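Esterase LipW (Mycobacterium marinum, PDB 3QH4) probably hydrolyses esters, as an alpha/beta-hydrolase with strict substrate selectivity. Local coordinates at residues P248-T253 and V276-H281; H193-D198 and D262-Y267; C91-F96 and A163-G168. All blocks are in the same frame, centred on the assembly; numbering follows the deposited sequence.

Contact 1. Residues P248-T253 and V276-H281; sequences PATLIT and VSTELH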
ATOM      1  N   PRO A 248      -0.940  -4.051  15.786  1.00  8.40           N
ATOM      2  CA  PRO A 248       0.439  -4.521  15.653  1.00  8.67           C
ATOM      3  C   PRO A 248       1.431  -3.367  15.541  1.00  8.51           C
ATOM      4  O   PRO A 248       1.080  -2.290  15.027  1.00  8.40           O
ATOM      5  CB  PRO A 248       0.448  -5.334  14.350  1.00  8.83           C
ATOM      6  CG  PRO A 248      -0.915  -5.264  13.793  1.00 10.24           C
ATOM      7  CD  PRO A 248      -1.798  -4.444  14.653  1.00  9.14           C
ATOM      8  N   ALA A 249       2.644  -3.619  16.030  1.00  8.21           N
ATOM      9  CA  ALA A 249       3.790  -2.757  15.770  1.00  7.23           C
ATOM     10  C   ALA A 249       3.802  -2.296  14.309  1.00  6.52           C
ATOM     11  O   ALA A 249       3.456  -3.058  13.398  1.00  5.80           O
ATOM     12  CB  ALA A 249       5.056  -3.484  16.108  1.00  7.89           C
ATOM     13  N   THR A 250       4.174  -1.037  14.106  1.00  5.15           N
ATOM     14  CA  THR A 250       3.934  -0.353  12.829  1.00  4.85           C
ATOM     15  C   THR A 250       5.191   0.351  12.312  1.00  4.31           C
ATOM     16  O   THR A 250       5.965   0.897  13.124  1.00  4.34           O
ATOM     17  CB  THR A 250       2.822   0.703  13.044  1.00  5.20           C
ATOM     18  OG1 THR A 250       1.614   0.027  13.417  1.00  6.15           O
ATOM     19  CG2 THR A 250       2.544   1.550  11.759  1.00  5.87           C
ATOM     20  N   LEU A 251       5.395   0.300  10.983  1.00  3.07           N
ATOM     21  CA  LEU A 251       6.272   1.242  10.276  1.00  2.98           C
ATOM     22  C   LEU A 251       5.350   2.038   9.388  1.00  3.25           C
ATOM     23  O   LEU A 251       4.595   1.462   8.598  1.00  4.29           O
ATOM     24  CB  LEU A 251       7.324   0.542   9.416  1.00  2.99           C
ATOM     25  CG  LEU A 251       8.072   1.504   8.484  1.00  4.68           C
ATOM     26  CD1 LEU A 251       8.987   2.507   9.273  1.00  4.19           C
ATOM     27  CD2 LEU A 251       8.922   0.684   7.486  1.00  5.23           C
ATOM     28  N   ILE A 252       5.408   3.362   9.518  1.00  2.87           N
ATOM     29  CA  ILE A 252       4.570   4.225   8.684  1.00  2.80           C
ATOM     30  C   ILE A 252       5.427   5.324   8.072  1.00  2.98           C
ATOM     31  O   ILE A 252       6.169   6.017   8.782  1.00  3.01           O
ATOM     32  CB  ILE A 252       3.332   4.735   9.500  1.00  2.93           C
ATOM     33  CG1 ILE A 252       2.430   5.624   8.633  1.00  2.82           C
ATOM     34  CG2 ILE A 252       3.749   5.507  10.772  1.00  4.58           C
ATOM     35  CD1 ILE A 252       1.067   5.994   9.340  1.00  4.07           C
ATOM     36  N   THR A 253       5.303   5.513   6.753  1.00  2.99           N
ATOM     37  CA  THR A 253       6.222   6.386   6.039  1.00  2.84           C
ATOM     38  C   THR A 253       5.437   7.300   5.092  1.00  3.53           C
ATOM     39  O   THR A 253       4.314   6.954   4.677  1.00  4.69           O
ATOM     40  CB  THR A 253       7.222   5.533   5.214  1.00  3.18           C
ATOM     41  OG1 THR A 253       6.508   4.560   4.428  1.00  3.33           O
ATOM     42  CG2 THR A 253       8.217   4.805   6.131  1.00  3.28           C
ATOM     43  N   VAL A 276       1.094   1.614  20.885  1.00  6.62           N
ATOM     44  CA  VAL A 276       1.565   0.753  19.771  1.00  6.22           C
ATOM     45  C   VAL A 276       2.993   1.186  19.388  1.00  5.69           C
ATOM     46  O   VAL A 276       3.227   2.376  19.182  1.00  6.33           O
ATOM     47  CB  VAL A 276       0.657   0.899  18.544  1.00  5.16           C
ATOM     48  CG1 VAL A 276       1.188   0.079  17.349  1.00  5.55           C
ATOM     49  CG2 VAL A 276      -0.799   0.492  18.921  1.00  7.84           C
ATOM     50  N   SER A 277       3.925   0.228  19.322  1.00  5.68           N
ATOM     51  CA  SER A 277       5.313   0.538  18.947  1.00  6.11           C
ATOM     52  C   SER A 277       5.296   0.975  17.485  1.00  6.03           C
ATOM     53  O   SER A 277       4.876   0.224  16.603  1.00  5.04           O
ATOM     54  CB  SER A 277       6.246  -0.655  19.142  1.00  6.65           C
ATOM     55  OG  SER A 277       7.569  -0.298  18.759  1.00  7.16           O
ATOM     56  N   THR A 278       5.745   2.195  17.238  1.00  5.48           N
ATOM     57  CA  THR A 278       5.609   2.809  15.909  1.00  4.99           C
ATOM     58  C   THR A 278       6.919   3.445  15.477  1.00  4.47           C
ATOM     59  O   THR A 278       7.544   4.234  16.231  1.00  6.36           O
ATOM     60  CB  THR A 278       4.488   3.911  15.941  1.00  5.16           C
ATOM     61  OG1 THR A 278       3.275   3.304  16.404  1.00  5.30           O
ATOM     62  CG2 THR A 278       4.204   4.465  14.513  1.00  6.50           C
ATOM     63  N   GLU A 279       7.336   3.089  14.267  1.00  3.74           N
ATOM     64  CA  GLU A 279       8.458   3.778  13.621  1.00  3.26           C
ATOM     65  C   GLU A 279       7.843   4.655  12.549  1.00  3.71           C
ATOM     66  O   GLU A 279       7.046   4.185  11.722  1.00  4.02           O
ATOM     67  CB  GLU A 279       9.437   2.754  13.031  1.00  3.80           C
ATOM     68  CG  GLU A 279      10.618   3.433  12.329  1.00  3.54           C
ATOM     69  CD  GLU A 279      11.829   2.531  12.185  1.00  7.77           C
ATOM     70  OE1 GLU A 279      11.633   1.333  11.956  1.00  8.93           O
ATOM     71  OE2 GLU A 279      12.980   3.022  12.311  1.00  8.98           O
ATOM     72  N   LEU A 280       8.211   5.933  12.546  1.00  3.12           N
ATOM     73  CA  LEU A 280       7.611   6.877  11.611  1.00  3.02           C
ATOM     74  C   LEU A 280       8.711   7.594  10.861  1.00  3.00           C
ATOM     75  O   LEU A 280       9.682   8.016  11.466  1.00  3.51           O
ATOM     76  CB  LEU A 280       6.786   7.923  12.378  1.00  3.08           C
ATOM     77  CG  LEU A 280       6.419   9.232  11.658  1.00  3.69           C
ATOM     78  CD1 LEU A 280       5.389   8.942  10.553  1.00  2.93           C
ATOM     79  CD2 LEU A 280       5.879  10.257  12.677  1.00  3.83           C
ATOM     80  N   HIS A 281       8.539   7.744   9.543  1.00  3.45           N
ATOM     81  CA  HIS A 281       9.451   8.591   8.767  1.00  2.94           C
ATOM     82  C   HIS A 281       8.738   9.486   7.771  1.00  3.71           C
ATOM     83  O   HIS A 281       7.874   9.005   7.010  1.00  3.06           O
ATOM     84  CB  HIS A 281      10.469   7.777   7.964  1.00  3.73           C
ATOM     85  CG  HIS A 281      11.658   8.587   7.570  1.00  3.08           C
ATOM     86  ND1 HIS A 281      12.768   8.697   8.371  1.00  3.97           N
ATOM     87  CD2 HIS A 281      11.900   9.346   6.477  1.00  3.31           C
ATOM     88  CE1 HIS A 281      13.649   9.488   7.797  1.00  4.11           C
ATOM     89  NE2 HIS A 281      13.149   9.896   6.643  1.00  3.78           N
TER
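Thr250-Thr253 and Thr278-His281 run side by side as parallel strands, their axes 4.7 Å apart at an angle of 12°, with Thr250 beside Thr278 and Thr253 beside His281. Four backbone bonds join them: Thr250 N to Ser277 O, Glu279 N to Thr250 O, Ile252 N to Glu279 O (2.9 Å) and His281 N to Ile252 O. Between these bonds CA-H groups lean on the same carbonyls, as with Leu280 CA and Ile252 O at 3.3 Å.

Ile252 and Leu280 lie alongside on one face, pointing the same way, and their branches touch where Ile252 CG2 meets Leu280 CD1 at 3.8 Å. Thr278 turns its methyl CG2 to the same Ile252 CG2; beta-branched Thr250, Ile252 and Thr278, well suited to strands, line this face with Leu280. On the reverse face Leu251 CD1 rests against Glu279 CG at 3.6 Å. Glu279, extended from an anti first torsion (chi1 179°), lays its methylenes on the leucine and carries its carboxylate toward solvent. Just ahead of the paired residues, Val276 CG1 presses on Pro248 O at 3.3 Å. That carbonyl also accepts Thr250 OG1 at 2.9 Å, an internal bond that ties the threonine hydroxyl to the preceding loop.

This pair closes the beta-alpha-beta unit of strand 250-255, helix 261-273 and strand 278-283 at the edge of the hydrolase sheet. Its polarity is spent mainly in the backbone: Ile252, Leu280 and threonine methyls line the face toward helix 261-273, while toward helix 298-315 the edge strand tolerates the exposed Glu279.

Contact 2. Residues H193-D198 and D262-Y267; sequences HQPVLD and DEVLDY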
ATOM      1  N   HIS A 193       3.014   2.201   3.922  1.00  3.59           N
ATOM      2  CA  HIS A 193       3.703   3.222   3.135  1.00  3.47           C
ATOM      3  C   HIS A 193       2.730   4.234   2.530  1.00  3.73           C
ATOM      4  O   HIS A 193       1.777   3.861   1.837  1.00  3.24           O
ATOM      5  CB  HIS A 193       4.611   2.581   2.061  1.00  4.23           C
ATOM      6  CG  HIS A 193       5.301   3.584   1.186  1.00  3.21           C
ATOM      7  ND1 HIS A 193       5.967   4.679   1.698  1.00  4.17           N
ATOM      8  CD2 HIS A 193       5.441   3.650  -0.162  1.00  2.75           C
ATOM      9  CE1 HIS A 193       6.473   5.388   0.700  1.00  3.41           C
ATOM     10  NE2 HIS A 193       6.157   4.793  -0.437  1.00  4.17           N
ATOM     11  N   GLN A 194       3.029   5.510   2.788  1.00  3.58           N
ATOM     12  CA  GLN A 194       2.228   6.671   2.360  1.00  3.91           C
ATOM     13  C   GLN A 194       0.717   6.340   2.364  1.00  3.36           C
ATOM     14  O   GLN A 194       0.047   6.533   1.339  1.00  3.92           O
ATOM     15  CB  GLN A 194       2.741   7.190   0.981  1.00  3.62           C
ATOM     16  CG  GLN A 194       2.742   6.096  -0.107  1.00  3.78           C
ATOM     17  CD  GLN A 194       3.292   6.510  -1.448  1.00  3.30           C
ATOM     18  OE1 GLN A 194       3.899   7.569  -1.596  1.00  4.01           O
ATOM     19  NE2 GLN A 194       3.102   5.644  -2.445  1.00  8.00           N
ATOM     20  N   PRO A 195       0.198   5.865   3.515  1.00  3.65           N
ATOM     21  CA  PRO A 195      -1.186   5.341   3.558  1.00  3.67           C
ATOM     22  C   PRO A 195      -2.299   6.377   3.412  1.00  3.81           C
ATOM     23  O   PRO A 195      -2.196   7.516   3.887  1.00  3.58           O
ATOM     24  CB  PRO A 195      -1.281   4.685   4.936  1.00  3.25           C
ATOM     25  CG  PRO A 195      -0.302   5.506   5.822  1.00  3.02           C
ATOM     26  CD  PRO A 195       0.855   5.774   4.842  1.00  2.91           C
ATOM     27  N   VAL A 196      -3.318   5.973   2.681  1.00  3.29           N
ATOM     28  CA  VAL A 196      -4.588   6.666   2.648  1.00  3.85           C
ATOM     29  C   VAL A 196      -5.320   6.247   3.933  1.00  4.19           C
ATOM     30  O   VAL A 196      -5.520   5.046   4.150  1.00  5.05           O
ATOM     31  CB  VAL A 196      -5.345   6.226   1.377  1.00  3.63           C
ATOM     32  CG1 VAL A 196      -6.783   6.716   1.460  1.00  6.24           C
ATOM     33  CG2 VAL A 196      -4.613   6.811   0.132  1.00  5.07           C
ATOM     34  N   LEU A 197      -5.722   7.211   4.772  1.00  3.79           N
ATOM     35  CA  LEU A 197      -6.245   6.892   6.100  1.00  4.23           C
ATOM     36  C   LEU A 197      -7.551   7.543   6.480  1.00  5.33           C
ATOM     37  O   LEU A 197      -8.296   6.963   7.265  1.00  5.08           O
ATOM     38  CB  LEU A 197      -5.188   7.240   7.183  1.00  3.70           C
ATOM     39  CG  LEU A 197      -3.938   6.377   7.117  1.00  4.52           C
ATOM     40  CD1 LEU A 197      -2.914   6.976   8.033  1.00  5.75           C
ATOM     41  CD2 LEU A 197      -4.272   4.971   7.562  1.00  6.57           C
ATOM     42  N   ASP A 198      -7.849   8.715   5.922  1.00  5.28           N
ATOM     43  CA  ASP A 198      -8.953   9.494   6.462  1.00  6.98           C
ATOM     44  C   ASP A 198      -9.659  10.291   5.372  1.00  6.82           C
ATOM     45  O   ASP A 198      -9.029  11.111   4.688  1.00  7.10           O
ATOM     46  CB  ASP A 198      -8.422  10.431   7.559  1.00  7.47           C
ATOM     47  CG  ASP A 198      -9.517  10.921   8.523  1.00 10.46           C
ATOM     48  OD1 ASP A 198     -10.702  10.976   8.156  1.00  7.86           O
ATOM     49  OD2 ASP A 198      -9.186  11.260   9.691  1.00 17.17           O
ATOM     50  N   ASP A 262      -0.556  14.833   6.428  1.00  4.42           N
ATOM     51  CA  ASP A 262      -1.081  15.146   7.779  1.00  4.49           C
ATOM     52  C   ASP A 262      -1.870  14.002   8.405  1.00  4.55           C
ATOM     53  O   ASP A 262      -1.798  13.767   9.619  1.00  3.22           O
ATOM     54  CB  ASP A 262      -1.941  16.418   7.746  1.00  5.62           C
ATOM     55  CG  ASP A 262      -1.104  17.680   7.538  1.00  5.29           C
ATOM     56  OD1 ASP A 262       0.146  17.600   7.406  1.00  7.12           O
ATOM     57  OD2 ASP A 262      -1.715  18.763   7.476  1.00  7.63           O
ATOM     58  N   GLU A 263      -2.629  13.277   7.590  1.00  4.17           N
ATOM     59  CA  GLU A 263      -3.370  12.146   8.204  1.00  4.91           C
ATOM     60  C   GLU A 263      -2.390  11.056   8.659  1.00  4.70           C
ATOM     61  O   GLU A 263      -2.628  10.371   9.639  1.00  4.57           O
ATOM     62  CB  GLU A 263      -4.475  11.636   7.277  1.00  3.62           C
ATOM     63  CG  GLU A 263      -4.014  10.947   6.006  1.00  3.62           C
ATOM     64  CD  GLU A 263      -5.050  11.080   4.914  1.00  4.15           C
ATOM     65  OE1 GLU A 263      -5.577  10.034   4.493  1.00  4.64           O
ATOM     66  OE2 GLU A 263      -5.361  12.236   4.519  1.00  4.63           O
ATOM     67  N   VAL A 264      -1.254  10.955   7.966  1.00  4.15           N
ATOM     68  CA  VAL A 264      -0.197  10.035   8.383  1.00  3.97           C
ATOM     69  C   VAL A 264       0.350  10.447   9.746  1.00  3.63           C
ATOM     70  O   VAL A 264       0.450   9.629  10.653  1.00  3.55           O
ATOM     71  CB  VAL A 264       0.947   9.970   7.346  1.00  2.83           C
ATOM     72  CG1 VAL A 264       2.211   9.340   7.972  1.00  5.62           C
ATOM     73  CG2 VAL A 264       0.506   9.157   6.172  1.00  4.65           C
ATOM     74  N   LEU A 265       0.697  11.719   9.879  1.00  3.29           N
ATOM     75  CA  LEU A 265       1.189  12.219  11.149  1.00  4.57           C
ATOM     76  C   LEU A 265       0.155  12.063  12.285  1.00  5.25           C
ATOM     77  O   LEU A 265       0.520  11.682  13.397  1.00  5.04           O
ATOM     78  CB  LEU A 265       1.623  13.681  10.998  1.00  4.87           C
ATOM     79  CG  LEU A 265       2.849  13.922  10.129  1.00  6.90           C
ATOM     80  CD1 LEU A 265       3.033  15.431   9.877  1.00  7.10           C
ATOM     81  CD2 LEU A 265       4.109  13.322  10.817  1.00  7.45           C
ATOM     82  N   ASP A 266      -1.117  12.398  12.024  1.00  5.44           N
ATOM     83  CA  ASP A 266      -2.188  12.249  13.024  0.60  6.58           C
ATOM     84  C   ASP A 266      -2.277  10.782  13.479  1.00  6.34           C
ATOM     85  O   ASP A 266      -2.375  10.479  14.671  1.00  5.99           O
ATOM     86  CB  ASP A 266      -3.547  12.688  12.434  0.60  7.25           C
ATOM     87  CG  ASP A 266      -3.644  14.208  12.134  0.60  9.40           C
ATOM     88  OD1 ASP A 266      -2.888  15.026  12.694  0.60 12.76           O
ATOM     89  OD2 ASP A 266      -4.534  14.589  11.324  0.60 14.87           O
ATOM     90  N   TYR A 267      -2.244   9.867  12.514  1.00  5.43           N
ATOM     91  CA  TYR A 267      -2.425   8.435  12.810  1.00  5.12           C
ATOM     92  C   TYR A 267      -1.232   7.926  13.617  1.00  4.36           C
ATOM     93  O   TYR A 267      -1.398   7.185  14.587  1.00  4.32           O
ATOM     94  CB  TYR A 267      -2.554   7.635  11.509  1.00  4.31           C
ATOM     95  CG  TYR A 267      -3.157   6.240  11.664  1.00  5.94           C
ATOM     96  CD1 TYR A 267      -4.492   6.073  12.078  1.00  6.60           C
ATOM     97  CD2 TYR A 267      -2.405   5.107  11.413  1.00  5.56           C
ATOM     98  CE1 TYR A 267      -5.052   4.780  12.220  1.00  8.21           C
ATOM     99  CE2 TYR A 267      -2.950   3.822  11.559  1.00  6.78           C
ATOM    100  CZ  TYR A 267      -4.282   3.677  11.938  1.00  9.11           C
ATOM    101  OH  TYR A 267      -4.815   2.406  12.058  1.00  9.31           O
TER
HETATM  102  O   HOH W   1      -7.411  10.724   2.490  1.00  3.77           O
HETATM  103  O   HOH W   2      -6.309  12.565   9.916  1.00 25.89           O
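Leu197 crosses Tyr267 at about a right angle, where the loop after strand 189-193 of the alpha/beta-hydrolase fold meets helix 261-273. Its two methyls divide the work: CD2 stands over the face of the tyrosine ring, 4.3 Å from the centroid in a CH-pi contact 10° off the normal, while CD1 packs on Tyr267 CB at 3.6 Å. A branched aliphatic side chain suits this place because it can cover the ring and its stem together. Pro195 likewise crosses Val264 nearly perpendicularly, its CD lying 3.7 Å from Val264 CG2, and both residues also touch Ile252 of the sheet.

Beside these apolar contacts the buried Glu263 reaches from the helix to the loop backbone. CG sits between its own backbone N and carbonyl carbon (chi1 68°), and the chain then extends to bring OE1 to two successive amides of a loop that has no regular secondary structure. Asp198 CB touches Glu263 CB, and its carboxylate forms a salt bridge with Arg200.

The grip of Glu263 OE1 is uneven: Leu197 N meets its anti lone pair at 2.8 Å, whereas Asp198 N, at 3.0 Å, approaches from 58° out of the carboxylate plane.

Contact 3. Residues C91-F96 and A163-G168; sequences CHAGGF and AGSSAG
Cys91 N donates to Ala163 O at 3.0 Å, and Ser165 N returns a weak bond to Cys91 O, so the ends of two parallel strands stay paired. Cys91 O also lies 3.3 Å from Gly168 CA in a CA-H...O contact. Gly164 and Gly168 suit their places because a CB on either would clash with Cys91 O. On the loop itself His92 ND1 bonds to Ala93 O at 2.7 Å, with the acceptor close to the ring plane, fixing the imidazole.

Farther out, Ala93 CB packs against Ser165 OG and Ser166 CB, all small enough for close approach. Ala167 CB then stands over the centre of the Phe96 ring, 3.5 Å from its centroid. Phe96, with CG anti to its carbonyl carbon (chi1 -48°), lays its ring across this methyl and also stacks with Tyr226.

Gly164, Ser166 and Gly168 fit the GxSxG nucleophile elbow, with Ser166 at positive phi and its OG, in the conformer described, hydrogen-bonded to His288, consistent with a Ser-His-Asp triad completed by Asp258. The close glycine packing and methyl-on-ring contact hold the elbow against loop His92-Gly95, whose His-Ala-Gly-Gly run corresponds to the oxyanion-hole HGGG motif of relatives and may serve likewise.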
ATOM      1  N   CYS A  91      -0.883  -5.251  -0.185  1.00  4.34           N
ATOM      2  CA  CYS A  91      -1.905  -4.652  -1.080  1.00  4.21           C
ATOM      3  C   CYS A  91      -1.339  -3.415  -1.757  1.00  4.88           C
ATOM      4  O   CYS A  91      -0.840  -2.515  -1.079  1.00  5.18           O
ATOM      5  CB  CYS A  91      -3.176  -4.267  -0.298  1.00  3.95           C
ATOM      6  SG  CYS A  91      -4.041  -5.701   0.281  1.00  6.30           S
ATOM      7  N   HIS A  92      -1.403  -3.398  -3.097  1.00  4.38           N
ATOM      8  CA  HIS A  92      -0.793  -2.334  -3.928  1.00  5.18           C
ATOM      9  C   HIS A  92      -1.520  -0.968  -3.903  1.00  4.69           C
ATOM     10  O   HIS A  92      -2.653  -0.855  -3.461  1.00  4.72           O
ATOM     11  CB  HIS A  92      -0.688  -2.822  -5.380  1.00  4.98           C
ATOM     12  CG  HIS A  92      -2.016  -3.015  -6.054  1.00  4.67           C
ATOM     13  ND1 HIS A  92      -2.724  -1.964  -6.595  1.00  5.48           N
ATOM     14  CD2 HIS A  92      -2.757  -4.127  -6.288  1.00  6.22           C
ATOM     15  CE1 HIS A  92      -3.856  -2.414  -7.114  1.00  5.83           C
ATOM     16  NE2 HIS A  92      -3.889  -3.729  -6.952  1.00  6.24           N
ATOM     17  N   ALA A  93      -0.825   0.049  -4.392  1.00  5.41           N
ATOM     18  CA  ALA A  93      -1.318   1.423  -4.516  1.00  4.29           C
ATOM     19  C   ALA A  93      -2.250   1.574  -5.706  1.00  5.11           C
ATOM     20  O   ALA A  93      -2.325   0.676  -6.567  1.00  5.72           O
ATOM     21  CB  ALA A  93      -0.112   2.365  -4.675  1.00  6.18           C
ATOM     22  N   GLY A  94      -2.950   2.710  -5.798  1.00  4.80           N
ATOM     23  CA  GLY A  94      -3.794   2.885  -6.977  1.00  4.66           C
ATOM     24  C   GLY A  94      -5.111   3.541  -6.641  1.00  5.62           C
ATOM     25  O   GLY A  94      -6.008   3.518  -7.457  1.00  6.34           O
ATOM     26  N   GLY A  95      -5.205   4.139  -5.455  1.00  3.69           N
ATOM     27  CA  GLY A  95      -6.436   4.881  -5.070  1.00  5.71           C
ATOM     28  C   GLY A  95      -7.724   4.082  -5.106  1.00  5.76           C
ATOM     29  O   GLY A  95      -8.816   4.659  -5.317  1.00  4.92           O
ATOM     30  N   PHE A  96      -7.602   2.779  -4.830  1.00  5.99           N
ATOM     31  CA  PHE A  96      -8.727   1.799  -4.844  1.00  5.40           C
ATOM     32  C   PHE A  96      -9.294   1.504  -6.233  1.00  6.07           C
ATOM     33  O   PHE A  96     -10.117   0.588  -6.347  1.00  6.76           O
ATOM     34  CB  PHE A  96      -9.920   2.176  -3.920  1.00  5.38           C
ATOM     35  CG  PHE A  96      -9.512   2.559  -2.552  1.00  4.75           C
ATOM     36  CD1 PHE A  96      -9.163   1.585  -1.625  1.00  5.21           C
ATOM     37  CD2 PHE A  96      -9.456   3.907  -2.195  1.00  6.15           C
ATOM     38  CE1 PHE A  96      -8.755   1.951  -0.324  1.00  6.41           C
ATOM     39  CE2 PHE A  96      -9.077   4.280  -0.903  1.00  5.90           C
ATOM     40  CZ  PHE A  96      -8.706   3.297   0.031  1.00  5.02           C
ATOM     41  N   ALA A 163       0.998  -5.316   4.826  1.00  4.76           N
ATOM     42  CA  ALA A 163       1.698  -4.175   4.286  1.00  4.81           C
ATOM     43  C   ALA A 163       0.920  -3.636   3.114  1.00  3.84           C
ATOM     44  O   ALA A 163       0.148  -4.369   2.468  1.00  4.33           O
ATOM     45  CB  ALA A 163       3.132  -4.584   3.821  1.00  5.01           C
ATOM     46  N   GLY A 164       1.126  -2.360   2.830  1.00  3.69           N
ATOM     47  CA  GLY A 164       0.538  -1.805   1.609  1.00  3.35           C
ATOM     48  C   GLY A 164       1.124  -0.441   1.334  1.00  3.73           C
ATOM     49  O   GLY A 164       1.819   0.130   2.193  1.00  4.14           O
ATOM     50  N   SER A 165       0.775   0.099   0.174  1.00  3.31           N
ATOM     51  CA  SER A 165       1.132   1.463  -0.200  1.00  4.48           C
ATOM     52  C   SER A 165      -0.150   2.193  -0.523  1.00  4.43           C
ATOM     53  O   SER A 165      -0.997   1.659  -1.264  1.00  3.69           O
ATOM     54  CB  SER A 165       1.992   1.440  -1.458  1.00  4.87           C
ATOM     55  OG  SER A 165       2.251   2.742  -1.970  1.00  4.87           O
ATOM     56  N   SER A 166      -0.288   3.399   0.022  1.00  4.20           N
ATOM     57  CA  SER A 166      -1.396   4.302  -0.364  0.70  4.32           C
ATOM     58  C   SER A 166      -2.737   3.617  -0.047  1.00  3.77           C
ATOM     59  O   SER A 166      -2.950   3.147   1.062  1.00  3.75           O
ATOM     60  CB  SER A 166      -1.268   4.687  -1.858  0.70  5.03           C
ATOM     61  OG  SER A 166      -2.039   5.833  -2.219  0.70  5.45           O
ATOM     62  N   ALA A 167      -3.643   3.563  -1.026  1.00  2.96           N
ATOM     63  CA  ALA A 167      -4.930   2.872  -0.806  1.00  3.64           C
ATOM     64  C   ALA A 167      -4.742   1.405  -0.394  1.00  3.92           C
ATOM     65  O   ALA A 167      -5.551   0.836   0.363  1.00  3.72           O
ATOM     66  CB  ALA A 167      -5.762   2.973  -2.096  1.00  2.98           C
ATOM     67  N   GLY A 168      -3.700   0.739  -0.885  1.00  4.69           N
ATOM     68  CA  GLY A 168      -3.416  -0.616  -0.379  1.00  3.59           C
ATOM     69  C   GLY A 168      -3.069  -0.665   1.096  1.00  3.87           C
ATOM     70  O   GLY A 168      -3.343  -1.655   1.781  1.00  4.68           O
TER

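How the contacts relate
All three contacts belong to one mixed alpha/beta-hydrolase sheet, the loops at its strand ends and the helices that follow them. Along the chain contact 3 closes first; contacts 1 and 2 then interlock, 193-198 preceding 248-253, and 262-267 falling between 248-253 and 276-281. The centre of contact 2 lies about 12 Å from the centres of contacts 1 and 3, whose own centres are about 17 Å apart, without touching. Strand 189-193 lies between strands 160-165 and 250-255, and His193 at its end meets both sides: its backbone probably bonds to Gly164 and Ser166, its ND1 to Thr253 OG1. The sheet edge is therefore linked through the 193-198 loop to the probable nucleophile elbow.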